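Local coordinates for protein VP1 (Merkel cell polyomavirus, PDB 4FMH) that forms the pentameric building blocks of the viral capsid and binds sialylated glycans through a site required for infection, at residues 251-256 / 278-283. Sequence-based numbering, arbitrary orientation.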
loop_
_atom_site.group_PDB
_atom_site.type_symbol
_atom_site.label_atom_id
_atom_site.label_comp_id
_atom_site.label_asym_id
_atom_site.label_seq_id
_atom_site.Cartn_x
_atom_site.Cartn_y
_atom_site.Cartn_z
ATOM N N LEU B 251 -28.727 14.447 15.731
ATOM C CA LEU B 251 -27.707 13.708 15.007
ATOM C C LEU B 251 -26.336 14.147 15.507
ATOM O O LEU B 251 -26.019 15.339 15.510
ATOM C CB LEU B 251 -27.834 13.968 13.501
ATOM C CG LEU B 251 -26.798 13.336 12.558
ATOM C CD1 LEU B 251 -26.990 11.841 12.451
ATOM C CD2 LEU B 251 -26.908 13.974 11.185
ATOM N N PHE B 252 -25.536 13.179 15.935
ATOM C CA PHE B 252 -24.214 13.467 16.470
ATOM C C PHE B 252 -23.133 13.170 15.448
ATOM O O PHE B 252 -23.072 12.074 14.896
ATOM C CB PHE B 252 -23.971 12.685 17.758
ATOM C CG PHE B 252 -24.622 13.304 18.968
ATOM C CD1 PHE B 252 -25.974 13.104 19.224
ATOM C CD2 PHE B 252 -23.883 14.104 19.840
ATOM C CE1 PHE B 252 -26.592 13.682 20.348
ATOM C CE2 PHE B 252 -24.490 14.685 20.968
ATOM C CZ PHE B 252 -25.845 14.470 21.217
ATOM N N ILE B 253 -22.298 14.174 15.196
ATOM C CA ILE B 253 -21.214 14.085 14.224
ATOM C C ILE B 253 -19.902 14.392 14.933
ATOM O O ILE B 253 -19.760 15.454 15.548
ATOM C CB ILE B 253 -21.444 15.071 13.056
ATOM C CG1 ILE B 253 -22.874 14.890 12.506
ATOM C CG2 ILE B 253 -20.322 14.952 12.012
ATOM C CD1 ILE B 253 -22.999 14.758 11.015
ATOM N N SER B 254 -18.955 13.455 14.846
ATOM C CA SER B 254 -17.684 13.554 15.557
ATOM C C SER B 254 -16.541 13.287 14.605
ATOM O O SER B 254 -16.694 12.506 13.663
ATOM C CB SER B 254 -17.622 12.519 16.682
ATOM O OG SER B 254 -18.797 12.542 17.470
ATOM N N CYS B 255 -15.387 13.899 14.855
ATOM C CA CYS B 255 -14.213 13.620 14.018
ATOM C C CYS B 255 -12.895 14.123 14.600
ATOM O O CYS B 255 -12.864 14.850 15.599
ATOM C CB CYS B 255 -14.418 14.184 12.601
ATOM S SG CYS B 255 -14.428 15.979 12.510
ATOM N N ALA B 256 -11.805 13.710 13.964
ATOM C CA ALA B 256 -10.469 14.217 14.274
ATOM C C ALA B 256 -9.635 14.005 13.034
ATOM O O ALA B 256 -9.713 12.935 12.419
ATOM C CB ALA B 256 -9.863 13.470 15.448
ATOM N N PHE B 278 -19.290 17.162 6.097
ATOM C CA PHE B 278 -20.231 16.044 6.121
ATOM C C PHE B 278 -21.524 16.405 5.401
ATOM O O PHE B 278 -22.079 17.496 5.605
ATOM C CB PHE B 278 -20.635 15.678 7.549
ATOM C CG PHE B 278 -19.492 15.363 8.457
ATOM C CD1 PHE B 278 -18.816 16.381 9.120
ATOM C CD2 PHE B 278 -19.132 14.040 8.700
ATOM C CE1 PHE B 278 -17.768 16.091 9.980
ATOM C CE2 PHE B 278 -18.082 13.736 9.566
ATOM C CZ PHE B 278 -17.408 14.763 10.212
ATOM N N ASN B 279 -22.001 15.473 4.580
ATOM C CA ASN B 279 -23.367 15.502 4.048
ATOM C C ASN B 279 -24.044 14.162 4.374
ATOM O O ASN B 279 -23.743 13.144 3.753
ATOM C CB ASN B 279 -23.366 15.767 2.534
ATOM C CG ASN B 279 -24.761 16.064 1.977
ATOM O OD1 ASN B 279 -25.743 15.423 2.340
ATOM N ND2 ASN B 279 -24.841 17.037 1.084
ATOM N N VAL B 280 -24.951 14.176 5.353
ATOM C CA VAL B 280 -25.599 12.962 5.844
ATOM C C VAL B 280 -27.016 12.848 5.298
ATOM O O VAL B 280 -27.792 13.788 5.393
ATOM C CB VAL B 280 -25.650 12.938 7.395
ATOM C CG1 VAL B 280 -26.330 11.673 7.898
ATOM C CG2 VAL B 280 -24.247 13.060 7.979
ATOM N N THR B 281 -27.342 11.693 4.721
ATOM C CA THR B 281 -28.691 11.416 4.238
ATOM C C THR B 281 -29.444 10.644 5.305
ATOM O O THR B 281 -28.951 9.635 5.815
ATOM C CB THR B 281 -28.672 10.599 2.920
ATOM O OG1 THR B 281 -27.984 11.343 1.912
ATOM C CG2 THR B 281 -30.086 10.292 2.428
ATOM N N LEU B 282 -30.641 11.122 5.641
ATOM C CA LEU B 282 -31.471 10.458 6.636
ATOM C C LEU B 282 -32.867 10.165 6.095
ATOM O O LEU B 282 -33.378 10.884 5.235
ATOM C CB LEU B 282 -31.558 11.280 7.929
ATOM C CG LEU B 282 -30.245 11.753 8.567
ATOM C CD1 LEU B 282 -29.933 13.169 8.119
ATOM C CD2 LEU B 282 -30.331 11.695 10.087
ATOM N N ARG B 283 -33.469 9.093 6.594
ATOM C CA ARG B 283 -34.843 8.752 6.237
ATOM C C ARG B 283 -35.670 8.550 7.503
ATOM O O ARG B 283 -35.122 8.293 8.575
ATOM C CB ARG B 283 -34.885 7.492 5.366
ATOM C CG ARG B 283 -34.451 6.227 6.090
ATOM C CD ARG B 283 -34.545 5.003 5.216
ATOM N NE ARG B 283 -33.935 3.859 5.883
ATOM C CZ ARG B 283 -33.500 2.768 5.264
ATOM N NH1 ARG B 283 -33.611 2.656 3.950
ATOM N NH2 ARG B 283 -32.952 1.788 5.965
#
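Ile-253 and Phe-278 make the most intimate contact between strand segments 251-256 and 278-283, and they illustrate how two strands that have parted into facing layers, here the arms of one hairpin, meet through side chains. The two side chains overlap flank to flank, pointing opposite ways, with the CG2 methyl of Ile-253 over the centre of the Phe-278 ring. Ile-253 CG2 stands 3.3 Å from the Phe-278 ring centroid and only 6° off the normal, a CH-pi contact in which all six ring carbons lie at nearly equal distance from the one methyl. The isoleucine torsion accounts for this: with CG1 beside the backbone N (chi1 -50°), CG2 lies anti to that N and is aimed at the ring. Ile-253 CD1 meets Val-280 CG2 at 3.7 Å. Cys-255 approaches the same ring from a different side. Cys-255 CB lies at the edge, near the ring plane, 3.9 Å from Phe-278 CZ, and Cys-255 SG makes a sulfur-aromatic contact, also at the edge, 5.2 Å from the Phe-278 centroid. Farther along, the branches of Leu-251 part: CD2 meets Val-280 CG1 and CD1 meets Leu-282 CD2, each pair tip to tip at 4.1 Å. The strand axes approach to 10.2 Å with their directions 146° apart, a spacing of facing layers rather than of paired neighbours. Accordingly, Leu-251, Ile-253 and Cys-255 bond through their backbones to strand 71-76, whereas Phe-278 and Val-280 also pack on Thr-99 and Val-97 of strand 89-101. Ile-137 and Phe-135 of strand 131-138 add to the apolar filling. Such aliphatic and aromatic side chains meeting between two facing antiparallel layers form part of the hydrophobic core of a beta sandwich, here the jelly roll of the VP1 capsid protein.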